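Local coordinates for putative lipoprotein (PDB 4Q1Z) that is of unknown function but is probably a lipoprotein of the DUF4876 family, built from two beta-rich domains, at residues A[146-152]-A[175-181]; A[76-82]-A[99-105]; A[219-223]-A[393-399]. All coordinates share one frame; numbering follows the deposited sequence.

Contact 1: residues A[146-152]-A[175-181]; sequences GIYFANL and GERVWKF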
# COMPACT_ATOMS: atom_id res chain seq x y z
N GLY A 146 9.05 12.25 0.50
CA GLY A 146 8.07 13.20 0.01
C GLY A 146 6.72 12.69 -0.44
O GLY A 146 5.94 13.47 -1.01
N ILE A 147 6.43 11.37 -0.23
CA ILE A 147 5.13 10.79 -0.53
C ILE A 147 4.19 11.33 0.54
O ILE A 147 4.61 11.52 1.69
CB ILE A 147 5.18 9.24 -0.62
CG1 ILE A 147 5.79 8.79 -1.96
CG2 ILE A 147 3.79 8.61 -0.43
CD1 ILE A 147 6.08 7.36 -2.07
N TYR A 148 2.94 11.64 0.15
CA TYR A 148 1.94 12.22 1.03
C TYR A 148 1.02 11.18 1.61
O TYR A 148 0.79 10.14 1.01
CB TYR A 148 1.11 13.23 0.25
CG TYR A 148 1.88 14.44 -0.19
CD1 TYR A 148 2.55 14.46 -1.41
CD2 TYR A 148 1.95 15.58 0.61
CE1 TYR A 148 3.28 15.57 -1.82
CE2 TYR A 148 2.68 16.69 0.22
CZ TYR A 148 3.34 16.69 -1.00
OH TYR A 148 4.07 17.79 -1.40
N PHE A 149 0.46 11.52 2.78
CA PHE A 149 -0.53 10.78 3.55
C PHE A 149 -1.62 11.74 3.91
O PHE A 149 -1.33 12.78 4.48
CB PHE A 149 0.09 10.17 4.83
CG PHE A 149 -0.89 9.38 5.67
CD1 PHE A 149 -1.87 10.03 6.43
CD2 PHE A 149 -0.83 7.99 5.72
CE1 PHE A 149 -2.82 9.31 7.15
CE2 PHE A 149 -1.76 7.26 6.49
CZ PHE A 149 -2.75 7.93 7.19
N ALA A 150 -2.89 11.36 3.66
CA ALA A 150 -4.04 12.15 4.04
C ALA A 150 -5.24 11.29 4.48
O ALA A 150 -5.38 10.13 4.06
CB ALA A 150 -4.47 13.05 2.86
N ASN A 151 -6.09 11.89 5.33
CA ASN A 151 -7.40 11.36 5.70
C ASN A 151 -8.40 12.27 5.00
O ASN A 151 -8.14 13.46 4.83
CB ASN A 151 -7.62 11.24 7.22
CG ASN A 151 -7.82 12.54 7.95
OD1 ASN A 151 -6.89 13.30 8.14
ND2 ASN A 151 -9.04 12.81 8.39
N LEU A 152 -9.48 11.71 4.50
CA LEU A 152 -10.43 12.53 3.74
C LEU A 152 -11.58 12.98 4.61
O LEU A 152 -11.84 12.39 5.65
CB LEU A 152 -10.99 11.79 2.48
CG LEU A 152 -10.04 10.98 1.57
CD1 LEU A 152 -10.80 10.41 0.45
CD2 LEU A 152 -8.91 11.83 1.00
N GLY A 175 -9.14 16.22 1.18
CA GLY A 175 -8.40 15.95 2.41
C GLY A 175 -8.66 16.90 3.55
O GLY A 175 -8.70 18.13 3.35
N GLU A 176 -8.83 16.32 4.75
CA GLU A 176 -9.03 17.00 6.01
C GLU A 176 -7.66 17.51 6.50
O GLU A 176 -7.48 18.72 6.70
CB GLU A 176 -9.69 16.05 7.02
CG GLU A 176 -10.10 16.73 8.31
CD GLU A 176 -10.34 15.76 9.45
OE1 GLU A 176 -11.45 15.18 9.51
OE2 GLU A 176 -9.41 15.54 10.26
N ARG A 177 -6.68 16.56 6.66
CA ARG A 177 -5.28 16.80 7.04
C ARG A 177 -4.34 16.02 6.10
O ARG A 177 -4.67 14.91 5.69
CB ARG A 177 -5.01 16.47 8.53
CG ARG A 177 -3.76 17.17 9.05
CD ARG A 177 -3.37 16.78 10.45
NE ARG A 177 -4.40 17.11 11.45
CZ ARG A 177 -4.42 18.24 12.16
NH1 ARG A 177 -3.49 19.16 11.99
NH2 ARG A 177 -5.39 18.45 13.05
N VAL A 178 -3.22 16.64 5.73
CA VAL A 178 -2.20 16.11 4.80
C VAL A 178 -0.82 16.18 5.49
O VAL A 178 -0.47 17.18 6.12
CB VAL A 178 -2.16 16.85 3.41
CG1 VAL A 178 -1.29 16.09 2.41
CG2 VAL A 178 -3.56 17.13 2.84
N TRP A 179 -0.09 15.07 5.42
CA TRP A 179 1.28 14.89 5.90
C TRP A 179 2.12 14.41 4.73
O TRP A 179 1.57 13.96 3.72
CB TRP A 179 1.36 13.86 7.05
CG TRP A 179 0.52 14.14 8.25
CD1 TRP A 179 -0.80 13.81 8.44
CD2 TRP A 179 0.97 14.72 9.49
NE1 TRP A 179 -1.21 14.22 9.68
CE2 TRP A 179 -0.14 14.73 10.37
CE3 TRP A 179 2.20 15.23 9.94
CZ2 TRP A 179 -0.03 15.20 11.69
CZ3 TRP A 179 2.28 15.76 11.22
CH2 TRP A 179 1.18 15.73 12.09
N LYS A 180 3.44 14.49 4.88
CA LYS A 180 4.37 13.92 3.89
C LYS A 180 5.55 13.30 4.60
O LYS A 180 5.86 13.63 5.75
CB LYS A 180 4.81 14.92 2.80
CG LYS A 180 5.83 15.97 3.17
CD LYS A 180 6.17 16.76 1.93
CE LYS A 180 6.94 18.01 2.24
NZ LYS A 180 7.36 18.71 1.00
N PHE A 181 6.20 12.38 3.93
CA PHE A 181 7.41 11.79 4.47
C PHE A 181 8.52 12.81 4.30
O PHE A 181 8.58 13.46 3.24
CB PHE A 181 7.75 10.47 3.74
CG PHE A 181 6.89 9.28 4.12
CD1 PHE A 181 7.26 8.45 5.17
CD2 PHE A 181 5.75 8.96 3.39
CE1 PHE A 181 6.49 7.33 5.50
CE2 PHE A 181 4.99 7.82 3.70
CZ PHE A 181 5.35 7.03 4.78
O HOH W 1 6.88 15.97 -1.09
O HOH W 2 4.26 20.18 0.32

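Contact 2: residues A[76-82]-A[99-105]; sequences NEYYING and EVQGLKV. With PGE (triethylene glycol), chain H; PGE (triethylene glycol), chain I.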
# COMPACT_ATOMS: atom_id res chain seq x y z
N ASN A 76 0.94 -0.15 -15.56
CA ASN A 76 0.39 -1.14 -14.64
C ASN A 76 1.45 -2.21 -14.45
O ASN A 76 2.07 -2.62 -15.43
CB ASN A 76 -0.92 -1.75 -15.11
CG ASN A 76 -2.05 -0.78 -15.20
OD1 ASN A 76 -2.34 -0.03 -14.26
ND2 ASN A 76 -2.68 -0.76 -16.35
N GLU A 77 1.69 -2.63 -13.23
CA GLU A 77 2.71 -3.62 -12.96
C GLU A 77 2.07 -4.98 -12.80
O GLU A 77 1.00 -5.09 -12.20
CB GLU A 77 3.50 -3.24 -11.72
CG GLU A 77 4.81 -4.01 -11.59
CD GLU A 77 5.43 -3.99 -10.21
OE1 GLU A 77 5.40 -2.92 -9.55
OE2 GLU A 77 5.96 -5.04 -9.78
N TYR A 78 2.73 -6.00 -13.37
CA TYR A 78 2.29 -7.38 -13.33
C TYR A 78 3.40 -8.31 -12.91
O TYR A 78 4.50 -8.22 -13.45
CB TYR A 78 1.75 -7.86 -14.71
CG TYR A 78 0.64 -7.02 -15.29
CD1 TYR A 78 0.91 -5.84 -15.97
CD2 TYR A 78 -0.69 -7.45 -15.23
CE1 TYR A 78 -0.11 -5.07 -16.53
CE2 TYR A 78 -1.72 -6.70 -15.80
CZ TYR A 78 -1.42 -5.50 -16.44
OH TYR A 78 -2.42 -4.74 -16.98
N TYR A 79 3.10 -9.24 -12.01
CA TYR A 79 4.02 -10.31 -11.67
C TYR A 79 3.65 -11.45 -12.61
O TYR A 79 2.50 -11.92 -12.62
CB TYR A 79 3.97 -10.69 -10.18
CG TYR A 79 4.90 -11.84 -9.85
CD1 TYR A 79 6.28 -11.73 -10.05
CD2 TYR A 79 4.40 -13.06 -9.41
CE1 TYR A 79 7.13 -12.80 -9.79
CE2 TYR A 79 5.25 -14.13 -9.14
CZ TYR A 79 6.61 -14.00 -9.35
OH TYR A 79 7.42 -15.08 -9.10
N ILE A 80 4.58 -11.80 -13.51
CA ILE A 80 4.28 -12.81 -14.53
C ILE A 80 4.99 -14.11 -14.18
O ILE A 80 6.08 -14.09 -13.61
CB ILE A 80 4.58 -12.25 -15.95
CG1 ILE A 80 6.09 -11.91 -16.16
CG2 ILE A 80 3.68 -11.03 -16.23
CD1 ILE A 80 6.49 -11.44 -17.55
N ASN A 81 4.33 -15.24 -14.44
CA ASN A 81 4.84 -16.56 -14.09
C ASN A 81 4.35 -17.63 -15.07
O ASN A 81 3.25 -17.53 -15.60
CB ASN A 81 4.43 -16.94 -12.65
CG ASN A 81 5.55 -17.52 -11.81
OD1 ASN A 81 6.23 -18.48 -12.20
ND2 ASN A 81 5.76 -16.96 -10.63
N GLY A 82 5.16 -18.65 -15.26
CA GLY A 82 4.83 -19.76 -16.14
C GLY A 82 5.79 -20.91 -15.96
O GLY A 82 6.84 -20.75 -15.36
N GLU A 99 3.36 -20.96 -21.47
CA GLU A 99 2.26 -20.03 -21.24
C GLU A 99 2.58 -19.25 -20.00
O GLU A 99 2.79 -19.84 -18.95
CB GLU A 99 0.96 -20.80 -21.09
CG GLU A 99 -0.27 -19.94 -21.17
CD GLU A 99 -1.50 -20.81 -21.06
OE1 GLU A 99 -1.61 -21.80 -21.82
OE2 GLU A 99 -2.30 -20.55 -20.13
N VAL A 100 2.67 -17.92 -20.13
CA VAL A 100 3.06 -17.02 -19.04
C VAL A 100 1.87 -16.13 -18.68
O VAL A 100 1.44 -15.30 -19.48
CB VAL A 100 4.33 -16.19 -19.43
CG1 VAL A 100 4.70 -15.19 -18.32
CG2 VAL A 100 5.51 -17.10 -19.75
N GLN A 101 1.32 -16.32 -17.48
CA GLN A 101 0.16 -15.54 -17.05
C GLN A 101 0.59 -14.45 -16.09
O GLN A 101 1.62 -14.57 -15.44
CB GLN A 101 -0.92 -16.45 -16.44
CG GLN A 101 -1.44 -17.51 -17.45
CD GLN A 101 -2.96 -17.61 -17.53
OE1 GLN A 101 -3.70 -16.65 -17.26
NE2 GLN A 101 -3.44 -18.79 -17.94
N GLY A 102 -0.15 -13.35 -16.07
CA GLY A 102 0.16 -12.20 -15.24
C GLY A 102 -0.81 -11.89 -14.11
O GLY A 102 -2.01 -12.14 -14.20
N LEU A 103 -0.27 -11.31 -13.04
CA LEU A 103 -1.00 -10.89 -11.85
C LEU A 103 -0.88 -9.38 -11.72
O LEU A 103 0.24 -8.92 -11.53
CB LEU A 103 -0.42 -11.62 -10.61
CG LEU A 103 -0.85 -11.10 -9.20
CD1 LEU A 103 -2.35 -11.30 -8.96
CD2 LEU A 103 -0.06 -11.78 -8.10
N LYS A 104 -1.97 -8.60 -11.81
CA LYS A 104 -1.83 -7.13 -11.63
C LYS A 104 -1.41 -6.85 -10.17
O LYS A 104 -2.02 -7.35 -9.23
CB LYS A 104 -3.11 -6.32 -12.00
CG LYS A 104 -2.84 -4.80 -12.08
CD LYS A 104 -4.02 -4.05 -12.65
CE LYS A 104 -3.87 -2.55 -12.61
NZ LYS A 104 -5.08 -1.86 -13.16
N VAL A 105 -0.31 -6.09 -10.02
CA VAL A 105 0.30 -5.77 -8.73
C VAL A 105 0.30 -4.26 -8.48
O VAL A 105 0.91 -3.50 -9.26
CB VAL A 105 1.74 -6.34 -8.64
CG1 VAL A 105 2.49 -5.76 -7.45
CG2 VAL A 105 1.74 -7.86 -8.61
C1 PGE H . -6.33 -5.53 -15.69
O1 PGE H . -6.73 -5.87 -14.36
C2 PGE H . -5.97 -4.09 -15.80
O2 PGE H . -6.12 -3.65 -17.15
C3 PGE H . -5.20 -2.62 -17.54
C4 PGE H . -5.84 -1.25 -17.62
O4 PGE H . -6.14 0.61 -13.89
C6 PGE H . -5.79 1.34 -15.08
C5 PGE H . -6.34 0.70 -16.33
O3 PGE H . -6.07 -0.70 -16.33
C1 PGE I . -2.27 0.37 -10.69
O1 PGE I . -2.14 1.24 -11.82
C2 PGE I . -3.40 0.77 -9.77
O2 PGE I . -3.62 -0.24 -8.79
C3 PGE I . -4.98 -0.66 -8.70
C4 PGE I . -5.15 -2.09 -9.12
O4 PGE I . -7.62 -3.69 -12.46
C6 PGE I . -7.52 -3.68 -11.03
C5 PGE I . -7.08 -2.35 -10.52
O3 PGE I . -6.53 -2.46 -9.22
O HOH W 3 0.29 -1.52 -10.97

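Contact 3: residues A[219-223]-A[393-399]; sequences SSSEF and MPSWNHT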
# COMPACT_ATOMS: atom_id res chain seq x y z
N SER A 219 6.35 1.23 19.63
CA SER A 219 7.66 1.86 19.78
C SER A 219 8.59 1.65 18.58
O SER A 219 9.36 2.57 18.29
CB SER A 219 8.36 1.45 21.08
OG SER A 219 8.61 0.05 21.15
N SER A 220 8.52 0.49 17.88
CA SER A 220 9.41 0.18 16.75
C SER A 220 8.89 0.71 15.40
O SER A 220 9.49 0.41 14.37
CB SER A 220 9.69 -1.32 16.65
OG SER A 220 8.50 -2.03 16.35
N SER A 221 7.81 1.51 15.41
CA SER A 221 7.28 2.16 14.20
C SER A 221 8.37 3.01 13.59
O SER A 221 9.11 3.66 14.32
CB SER A 221 6.08 3.05 14.55
OG SER A 221 4.96 2.33 15.05
N GLU A 222 8.51 2.98 12.26
CA GLU A 222 9.51 3.77 11.52
C GLU A 222 9.21 5.25 11.67
O GLU A 222 10.10 6.05 11.96
CB GLU A 222 9.51 3.37 10.03
CG GLU A 222 10.14 2.01 9.73
CD GLU A 222 9.35 0.79 10.15
OE1 GLU A 222 8.10 0.80 10.02
OE2 GLU A 222 9.98 -0.20 10.56
N PHE A 223 7.93 5.61 11.50
CA PHE A 223 7.44 6.98 11.56
C PHE A 223 6.31 7.16 12.57
O PHE A 223 5.71 6.19 13.04
CB PHE A 223 6.97 7.46 10.17
CG PHE A 223 8.12 7.88 9.29
CD1 PHE A 223 8.85 6.94 8.58
CD2 PHE A 223 8.54 9.20 9.26
CE1 PHE A 223 9.96 7.32 7.82
CE2 PHE A 223 9.65 9.58 8.52
CZ PHE A 223 10.35 8.64 7.79
N MSE A 393 11.52 -5.00 8.40
CA MSE A 393 11.79 -3.65 8.89
C MSE A 393 12.94 -3.04 8.05
O MSE A 393 13.96 -3.72 7.89
CB MSE A 393 12.16 -3.73 10.38
CG MSE A 393 12.64 -2.43 10.98
SE MSE A 393 13.53 -2.75 12.67
CE MSE A 393 12.04 -2.94 13.80
N PRO A 394 12.81 -1.79 7.51
CA PRO A 394 13.91 -1.22 6.70
C PRO A 394 15.15 -0.96 7.54
O PRO A 394 15.03 -0.64 8.72
CB PRO A 394 13.32 0.08 6.16
CG PRO A 394 12.25 0.43 7.10
CD PRO A 394 11.68 -0.84 7.62
N SER A 395 16.32 -1.09 6.92
CA SER A 395 17.63 -0.91 7.59
C SER A 395 17.79 0.44 8.33
O SER A 395 18.56 0.50 9.28
CB SER A 395 18.76 -1.06 6.57
OG SER A 395 18.55 -0.20 5.47
N TRP A 396 17.07 1.50 7.89
CA TRP A 396 17.14 2.86 8.46
C TRP A 396 16.20 3.10 9.69
O TRP A 396 16.08 4.25 10.15
CB TRP A 396 16.87 3.92 7.37
CG TRP A 396 15.65 3.69 6.52
CD1 TRP A 396 15.62 3.20 5.24
CD2 TRP A 396 14.29 4.00 6.86
NE1 TRP A 396 14.33 3.16 4.78
CE2 TRP A 396 13.49 3.65 5.74
CE3 TRP A 396 13.65 4.50 8.01
CZ2 TRP A 396 12.09 3.78 5.75
CZ3 TRP A 396 12.27 4.64 8.01
CH2 TRP A 396 11.50 4.29 6.89
N ASN A 397 15.55 2.04 10.22
CA ASN A 397 14.70 2.13 11.40
C ASN A 397 15.52 2.60 12.60
O ASN A 397 16.59 2.06 12.86
CB ASN A 397 14.01 0.79 11.68
CG ASN A 397 13.21 0.74 12.97
OD1 ASN A 397 13.77 0.73 14.05
ND2 ASN A 397 11.90 0.61 12.87
N HIS A 398 14.97 3.57 13.34
CA HIS A 398 15.55 4.23 14.53
C HIS A 398 16.08 3.26 15.60
O HIS A 398 17.00 3.64 16.33
CB HIS A 398 14.52 5.18 15.16
CG HIS A 398 13.26 4.52 15.65
ND1 HIS A 398 13.15 4.05 16.95
CD2 HIS A 398 12.10 4.29 15.00
CE1 HIS A 398 11.93 3.55 17.04
NE2 HIS A 398 11.26 3.67 15.90
N THR A 399 15.53 2.04 15.71
CA THR A 399 15.98 1.07 16.72
C THR A 399 17.33 0.41 16.38
O THR A 399 18.00 -0.10 17.28
CB THR A 399 14.93 -0.03 16.96
OG1 THR A 399 14.81 -0.85 15.80
CG2 THR A 399 13.58 0.52 17.36
O HOH W 4 12.71 4.92 11.87

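Contact 1: residues A[146-152]-A[175-181]
Phe149 and Trp179 exchange a reciprocal pair of backbone hydrogen bonds, Phe149 N to Trp179 O and Trp179 N to Phe149 O, both 2.8 Å and both nearly straight. Towards one end Phe181 N donates to Ile147 O at 2.9 Å; towards the other, Glu176 N donates to Asn151 O, also at 2.9 Å. The segments run antiparallel, with strand axes 160° apart, as neighbouring interior strands of the large mixed sheet: strand 265-269 flanks 148-152, and strand 238-245 flanks 177-180. Apolar contacts separate by face. Tyr148, Ala150, Val178 and Lys180 share one face, where Tyr148 CD2 meets Val178 CG1 at 3.7 Å. Lys180 and Tyr148 lie alongside each other, pointing the same way: with CG between the backbone N and the carbonyl carbon (chi1 76°) and the chain extended beyond, Lys180 CD runs 3.9 Å from Tyr148 CE2. On the other face, Phe149 and Trp179 barely touch directly and instead both meet the ring of Phe225. Among polar side chains, Asn151 ND2 gives a straight but weak bond to Glu176 OE2 at 3.3 Å, the amide and carboxylate planes almost perpendicular, while Asn151 OD1 is hydrogen-bonded to the hydroxyl of Tyr257.

Contact 2: residues A[76-82]-A[99-105]
Tyr79 and Leu103 bond to each other in both directions, Tyr79 N to Leu103 O and Leu103 N to Tyr79 O, each 2.9 Å. Asn81 and Gln101 repeat the pattern, and Val105 N donates almost straight to Glu77 O at 2.7 Å. In this last pair water 3 bridges the other two groups, accepting from Glu77 N and donating to Val105 O. Apolar contacts fall on both faces: Ile80 CB packs on Val100 CG1 at 3.8 Å, while Tyr79 CB touches Val105 CG2 on the other. Gly102, opposite Ile80, lets Ile80 CG2 approach its CA to 3.8 Å. The Tyr78 ring slants across the backbone of Lys104, CD2 lying 3.8 Å from Lys104 CA, and its hydroxyl is bonded to Asp72. Polar contacts gather at the open end. Lys104 is extended throughout, its CG trans to the amide nitrogen (chi1 -168°); CE lies 3.4 Å from Asn76 OD1, and NZ hydrogen-bonds O4 of both triethylene glycols, probably from the crystallisation liquor, one of which donates from O1 to Asn76 OD1. The segments form the part of the beta hairpin of strands 77-89 and 95-105 away from its turn, bordered by strand 60-72 in the N-terminal domain's mixed sheet.

Contact 3: residues A[219-223]-A[393-399]
Asn397 ND2 grips segment 219-223 through two hydrogen bonds, to Ser220 O at 2.8 Å and to Glu222 OE2 at 3.1 Å. Both acceptors lie near the amide plane, although OE2 is met from above its own carboxylate. His398 NE2 donates to Ser221 O at 2.7 Å, the oxygen close to the imidazole plane, and water 4 joins Glu222 O to His398 N. Glu222 CG lies 3.7 Å from Pro394 CG and its CB 3.6 Å from Trp396 CZ3; the bend at chi2 (73°) then turns the carboxylate toward Asn397 ND2. Phe223 points an edge at Trp396, CE1 standing 3.5 Å from CH2. Segment 393-399 is shaped by a type I beta turn from Pro394 to Asn397 followed by an Asx turn: Asn397 OD1 accepts from Thr399 N and Thr399 OG1 on opposite faces of its plane, which, with the two ND2 bonds, holds the amide's rotation. Replacing Asn397 by an alanine removes this amide and is likely to leave Ser220 O and Glu222 OE2 with one partner fewer and the Asx turn without its acceptor. Farther out, Arg387 forms a salt bridge with Glu222 and also bonds Ser220 O, while Glu222 OE1 accepts from Ile197 N.

Along the chain the contacts come in series: contact 2 closes before contact 1 opens, and contact 1 closes before contact 3 opens. Contact 2 belongs to the mixed sheet of the N-terminal domain, with its centre about 31 Å from that of contact 1 and on the opposite side of the chain's centre. Contact 1 lies within the large mixed sheet of the other domain; contact 3 brings the C-terminal loop onto the approach to strand 223-224 of that same sheet. Centres of contacts 1 and 3 are about 20 Å apart, yet they touch where Phe181 CE1 packs 3.9 Å from Phe223 CD1. The C-terminal loop thus packs against the large sheet, while contact 2 stands apart from both.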